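Cell surface protein (Putative S-layer protein) (Clostridioides difficile R20291, PDB 5NJL) is a putative S-layer protein of the cell wall that has an extended three-domain fold and mediates cell adhesion in vitro. Local coordinates at residues 16-21 with 59-64; 23-28 with 40-45. One frame throughout, in Å; residues are numbered along the deposited sequence.

Interaction 1: residues 16-21 with 59-64. With SO4 (sulfate ion), chain B.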
loop_
_atom_site.group_PDB
_atom_site.type_symbol
_atom_site.label_atom_id
_atom_site.label_comp_id
_atom_site.label_asym_id
_atom_site.label_seq_id
_atom_site.Cartn_x
_atom_site.Cartn_y
_atom_site.Cartn_z
ATOM N N GLU A 16 15.986 -15.494 -3.447
ATOM C CA GLU A 16 15.132 -14.718 -4.354
ATOM C C GLU A 16 14.610 -13.437 -3.693
ATOM O O GLU A 16 14.523 -12.408 -4.356
ATOM C CB GLU A 16 13.949 -15.550 -4.889
ATOM C CG GLU A 16 14.343 -16.642 -5.891
ATOM C CD GLU A 16 13.250 -16.933 -6.930
ATOM O OE1 GLU A 16 13.603 -17.189 -8.107
ATOM O OE2 GLU A 16 12.040 -16.899 -6.584
ATOM N N LEU A 17 14.258 -13.494 -2.412
ATOM C CA LEU A 17 13.847 -12.294 -1.687
ATOM C C LEU A 17 15.000 -11.265 -1.593
ATOM O O LEU A 17 14.795 -10.057 -1.794
ATOM C CB LEU A 17 13.361 -12.633 -0.289
ATOM C CG LEU A 17 12.939 -11.445 0.566
ATOM C CD1 LEU A 17 11.718 -10.765 -0.035
ATOM C CD2 LEU A 17 12.658 -11.829 2.001
ATOM N N VAL A 18 16.201 -11.740 -1.270
ATOM C CA VAL A 18 17.380 -10.857 -1.228
ATOM C C VAL A 18 17.583 -10.145 -2.544
ATOM O O VAL A 18 17.804 -8.934 -2.554
ATOM C CB VAL A 18 18.651 -11.614 -0.800
ATOM C CG1 VAL A 18 19.919 -10.819 -1.100
ATOM C CG2 VAL A 18 18.540 -11.942 0.671
ATOM N N SER A 19 17.488 -10.880 -3.645
ATOM C CA SER A 19 17.632 -10.292 -4.959
ATOM C C SER A 19 16.592 -9.217 -5.243
ATOM O O SER A 19 16.938 -8.133 -5.740
ATOM C CB SER A 19 17.602 -11.369 -6.034
ATOM O OG SER A 19 18.651 -12.277 -5.775
ATOM N N LYS A 20 15.340 -9.501 -4.913
ATOM C CA LYS A 20 14.259 -8.524 -5.122
ATOM C C LYS A 20 14.388 -7.305 -4.215
ATOM O O LYS A 20 14.248 -6.180 -4.682
ATOM C CB LYS A 20 12.887 -9.175 -4.939
ATOM C CG LYS A 20 12.552 -10.165 -6.053
ATOM C CD LYS A 20 11.112 -10.681 -5.945
ATOM C CE LYS A 20 10.650 -11.388 -7.219
ATOM N NZ LYS A 20 11.067 -12.819 -7.218
ATOM N N VAL A 21 14.668 -7.520 -2.934
ATOM C CA VAL A 21 14.800 -6.412 -1.984
ATOM C C VAL A 21 16.036 -5.546 -2.301
ATOM O O VAL A 21 16.003 -4.317 -2.131
ATOM C CB VAL A 21 14.814 -6.906 -0.547
ATOM C CG1 VAL A 21 15.052 -5.775 0.440
ATOM C CG2 VAL A 21 13.497 -7.576 -0.230
ATOM N N GLU A 59 22.287 -5.739 5.777
ATOM C CA GLU A 59 21.677 -5.965 7.078
ATOM C C GLU A 59 20.712 -7.154 7.047
ATOM O O GLU A 59 20.666 -7.938 8.005
ATOM C CB GLU A 59 20.959 -4.726 7.594
ATOM C CG GLU A 59 21.890 -3.572 7.910
ATOM C CD GLU A 59 21.112 -2.370 8.396
ATOM O OE1 GLU A 59 20.527 -2.441 9.495
ATOM O OE2 GLU A 59 21.072 -1.381 7.656
ATOM N N LEU A 60 19.956 -7.272 5.956
ATOM C CA LEU A 60 19.042 -8.405 5.770
ATOM C C LEU A 60 19.820 -9.687 5.506
ATOM O O LEU A 60 19.521 -10.719 6.094
ATOM C CB LEU A 60 18.047 -8.140 4.637
ATOM C CG LEU A 60 17.177 -9.322 4.210
ATOM C CD1 LEU A 60 16.291 -9.741 5.358
ATOM C CD2 LEU A 60 16.358 -8.927 2.998
ATOM N N GLU A 61 20.791 -9.630 4.604
ATOM C CA GLU A 61 21.627 -10.806 4.309
ATOM C C GLU A 61 22.289 -11.381 5.550
ATOM O O GLU A 61 22.252 -12.597 5.759
ATOM C CB GLU A 61 22.663 -10.513 3.252
ATOM C CG GLU A 61 22.067 -10.262 1.902
ATOM C CD GLU A 61 23.072 -9.736 0.909
ATOM O OE1 GLU A 61 23.416 -8.507 0.935
ATOM O OE2 GLU A 61 23.497 -10.559 0.077
ATOM N N LYS A 62 22.859 -10.525 6.388
ATOM C CA LYS A 62 23.469 -10.992 7.634
ATOM C C LYS A 62 22.484 -11.745 8.552
ATOM O O LYS A 62 22.826 -12.779 9.138
ATOM C CB LYS A 62 24.100 -9.837 8.405
ATOM C CG LYS A 62 25.024 -10.283 9.528
ATOM C CD LYS A 62 25.686 -9.100 10.228
ATOM C CE LYS A 62 26.425 -9.585 11.481
ATOM N NZ LYS A 62 27.022 -8.457 12.246
ATOM N N LEU A 63 21.277 -11.209 8.682
ATOM C CA LEU A 63 20.260 -11.789 9.536
ATOM C C LEU A 63 19.738 -13.106 8.973
ATOM O O LEU A 63 19.578 -14.062 9.728
ATOM C CB LEU A 63 19.107 -10.801 9.775
ATOM C CG LEU A 63 19.455 -9.622 10.694
ATOM C CD1 LEU A 63 18.438 -8.490 10.593
ATOM C CD2 LEU A 63 19.549 -10.070 12.147
ATOM N N VAL A 64 19.493 -13.143 7.663
ATOM C CA VAL A 64 19.048 -14.361 6.970
ATOM C C VAL A 64 20.124 -15.442 7.101
ATOM O O VAL A 64 19.824 -16.552 7.535
ATOM C CB VAL A 64 18.726 -14.103 5.488
ATOM C CG1 VAL A 64 18.491 -15.413 4.732
ATOM C CG2 VAL A 64 17.505 -13.194 5.356
HETATM S S SO4 B . 20.929 -11.189 -8.368
HETATM O O1 SO4 B . 20.620 -11.510 -6.970
HETATM O O2 SO4 B . 22.400 -11.325 -8.537
HETATM O O3 SO4 B . 20.220 -12.143 -9.260
HETATM O O4 SO4 B . 20.491 -9.809 -8.699
#
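V18 and E61 meet side chain to side chain where two antiparallel helices lie next to each other on one face of a mixed beta sheet. The segment axes are 10.7 Å apart and their directions differ by 170°, so the pair is almost exactly antiparallel. This is the helical layer of an alpha/beta two-layer arrangement. V18 points at the partner helix, and its side chain and that of E61 cross at about a right angle. Methyl CG1 of V18 rests on CG of E61 at 3.7 Å. The valine torsion (chi1 165°) sets CG1 beside its own carbonyl carbon, where it meets this E61 carbon. The second methyl, CG2, also lies near E61 CG. E61 starts off to one side and then swings its end inward. Its CG makes the nearest contact, and CD and OE2 also lie against V18 CG1. The carboxylate has a weak, long ion pair with R22.

S19 lies apart from the V18–E61 contact. Its OG is hydrogen-bonded to T15 O, and its very close approach to a sulfate, an ion probably from the crystallisation liquor, is doubtful as modelled. No hydrogen bond joins the two segments, and the contact is small. Nearer the sheet, L60 also packs on I54 and V75, while V21 packs on I77. L60 reaches both valines of the other helix with CD2, which is 4.4 Å from V18 CG2 and 4.3 Å from V21 CG1.

Interaction 2: residues 23-28 with 40-45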
loop_
_atom_site.group_PDB
_atom_site.type_symbol
_atom_site.label_atom_id
_atom_site.label_comp_id
_atom_site.label_asym_id
_atom_site.label_seq_id
_atom_site.Cartn_x
_atom_site.Cartn_y
_atom_site.Cartn_z
ATOM N N ASP A 23 17.118 -4.863 -5.266
ATOM C CA ASP A 23 16.679 -3.976 -6.346
ATOM C C ASP A 23 15.754 -2.855 -5.833
ATOM O O ASP A 23 15.905 -1.701 -6.250
ATOM C CB ASP A 23 16.066 -4.777 -7.509
ATOM C CG ASP A 23 17.094 -5.679 -8.221
ATOM O OD1 ASP A 23 18.324 -5.458 -8.085
ATOM O OD2 ASP A 23 16.664 -6.620 -8.923
ATOM N N LEU A 24 14.838 -3.173 -4.912
ATOM C CA LEU A 24 13.965 -2.169 -4.299
ATOM C C LEU A 24 14.744 -1.125 -3.542
ATOM O O LEU A 24 14.440 0.068 -3.630
ATOM C CB LEU A 24 12.968 -2.796 -3.328
ATOM C CG LEU A 24 11.899 -3.715 -3.948
ATOM C CD1 LEU A 24 11.067 -4.253 -2.819
ATOM C CD2 LEU A 24 11.034 -3.017 -4.999
ATOM N N MET A 25 15.737 -1.573 -2.776
ATOM C CA MET A 25 16.511 -0.651 -1.929
ATOM C C MET A 25 17.400 0.289 -2.754
ATOM O O MET A 25 17.778 1.346 -2.263
ATOM C CB MET A 25 17.344 -1.411 -0.895
ATOM C CG MET A 25 16.502 -2.096 0.166
ATOM S SD MET A 25 17.432 -2.931 1.469
ATOM C CE MET A 25 17.840 -1.567 2.558
ATOM N N SER A 26 17.714 -0.082 -3.990
ATOM C CA SER A 26 18.506 0.775 -4.864
ATOM C C SER A 26 17.650 1.868 -5.499
ATOM O O SER A 26 18.204 2.768 -6.135
ATOM C CB SER A 26 19.221 -0.045 -5.951
ATOM O OG SER A 26 18.286 -0.619 -6.850
ATOM N N GLN A 27 16.313 1.813 -5.337
ATOM C CA GLN A 27 15.448 2.742 -6.053
ATOM C C GLN A 27 15.324 4.022 -5.248
ATOM O O GLN A 27 14.955 3.995 -4.087
ATOM C CB GLN A 27 14.073 2.141 -6.333
ATOM C CG GLN A 27 14.101 1.011 -7.329
ATOM C CD GLN A 27 12.721 0.507 -7.639
ATOM O OE1 GLN A 27 11.760 1.292 -7.726
ATOM N NE2 GLN A 27 12.600 -0.809 -7.811
ATOM N N LYS A 28 15.608 5.137 -5.906
ATOM C CA LYS A 28 15.562 6.460 -5.304
ATOM C C LYS A 28 14.595 7.375 -6.088
ATOM O O LYS A 28 14.405 7.226 -7.296
ATOM C CB LYS A 28 16.963 7.096 -5.353
ATOM C CG LYS A 28 18.095 6.312 -4.674
ATOM C CD LYS A 28 19.445 6.815 -5.186
ATOM C CE LYS A 28 20.592 6.393 -4.286
ATOM N NZ LYS A 28 20.732 4.906 -4.238
ATOM N N TYR A 40 11.676 3.026 -0.966
ATOM C CA TYR A 40 11.204 1.922 -0.129
ATOM C C TYR A 40 11.791 1.917 1.262
ATOM O O TYR A 40 12.947 2.364 1.496
ATOM C CB TYR A 40 11.434 0.583 -0.851
ATOM C CG TYR A 40 10.626 0.478 -2.114
ATOM C CD1 TYR A 40 9.293 0.015 -2.082
ATOM C CD2 TYR A 40 11.144 0.889 -3.342
ATOM C CE1 TYR A 40 8.530 -0.042 -3.237
ATOM C CE2 TYR A 40 10.387 0.840 -4.493
ATOM C CZ TYR A 40 9.080 0.365 -4.431
ATOM O OH TYR A 40 8.329 0.318 -5.570
ATOM N N GLU A 41 10.954 1.474 2.212
ATOM C CA GLU A 41 11.334 1.329 3.588
ATOM C C GLU A 41 11.230 -0.157 3.901
ATOM O O GLU A 41 10.142 -0.747 3.807
ATOM C CB GLU A 41 10.434 2.120 4.541
ATOM C CG GLU A 41 10.882 2.075 5.994
ATOM C CD GLU A 41 10.061 2.975 6.897
ATOM O OE1 GLU A 41 10.160 4.199 6.775
ATOM O OE2 GLU A 41 9.315 2.466 7.739
ATOM N N ILE A 42 12.366 -0.743 4.271
ATOM C CA ILE A 42 12.427 -2.177 4.570
ATOM C C ILE A 42 12.671 -2.313 6.051
ATOM O O ILE A 42 13.561 -1.648 6.616
ATOM C CB ILE A 42 13.563 -2.878 3.802
ATOM C CG1 ILE A 42 13.520 -2.535 2.321
ATOM C CG2 ILE A 42 13.514 -4.394 4.025
ATOM C CD1 ILE A 42 12.247 -2.905 1.606
ATOM N N LYS A 43 11.870 -3.156 6.699
ATOM C CA LYS A 43 12.056 -3.427 8.096
ATOM C C LYS A 43 12.230 -4.942 8.283
ATOM O O LYS A 43 11.707 -5.740 7.511
ATOM C CB LYS A 43 10.881 -2.938 8.933
ATOM C CG LYS A 43 10.646 -1.444 8.961
ATOM C CD LYS A 43 9.531 -1.150 9.954
ATOM C CE LYS A 43 9.061 0.285 9.851
ATOM N NZ LYS A 43 8.259 0.643 11.052
ATOM N N VAL A 44 13.038 -5.298 9.258
ATOM C CA VAL A 44 13.382 -6.714 9.540
ATOM C C VAL A 44 13.386 -6.889 11.044
ATOM O O VAL A 44 13.868 -6.023 11.772
ATOM C CB VAL A 44 14.774 -7.101 8.984
ATOM C CG1 VAL A 44 15.051 -8.586 9.195
ATOM C CG2 VAL A 44 14.858 -6.789 7.507
ATOM N N GLY A 45 12.828 -8.005 11.512
ATOM C CA GLY A 45 12.906 -8.361 12.931
ATOM C C GLY A 45 12.425 -9.787 13.168
ATOM O O GLY A 45 11.893 -10.435 12.254
HETATM O O HOH W 1 14.304 2.320 -2.089
#
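L24 lays a methyl over one face of the Y40 ring. Its CD2 is 4.0 Å from the ring centroid and 15° off the ring normal, which makes this a CH-pi contact. The methyl is shifted toward the rim, close to CE2 and CZ. The backbone of L24 touches the same ring, with its O 3.4 Å from Y40 CD2. Q27 approaches at the ring edge. Its OE1 lies near the ring plane, 3.5 Å from Y40 CE2, and the amide stands almost upright to the ring, at 83°. The Q27 chain is extended beyond CG, which carries the amide out to that edge.

Further along the strand, M25 CG packs on I42 CG1 at 3.7 Å. M25 sets out away from the strand, but its first torsion (chi1 -68°) turns CG anti to the carbonyl carbon and brings it to I42. SD also lies close to I42 CG1.

The contact joins the C-terminal part of helix 14-25 and the loop after it to strand 40-45, an inner strand of the five-stranded mixed sheet. I42 is buried beneath the helix and also packs on I54 and V75. M25 reaches I54 and I57, and L24 packs on I77.

One water links the two backbones. It donates to L24 O and to Q27 O and accepts from Y40 N at 2.9 Å. L24 O also accepts Q27 N, so two donors grip it. A backbone hydrogen bond between Q27 and I39 adds a second tie beside the water. At the turn, S26 OG donates to D23 O at 2.7 Å, with the donor tilted from the carbonyl plane.

Overall arrangement
Interactions 1 and 2 lie about 10 Å apart, centre to centre, and share helix 14-25. Interaction 1 pairs the middle of this helix with helix 57-65. Interaction 2 joins its C-terminal part and the following loop to strand 40-45. Along the chain, interaction 2 is nested inside the loop that interaction 1 closes. Interaction 1 lies within the helical layer, and interaction 2 joins that layer to the five-stranded mixed sheet. They touch directly: V44 packs on L60 and L63, and V21 CG1 lies 4.0 Å from I42 CG1. The two contacts thus form a continuous apolar layer in one domain of the extended molecule.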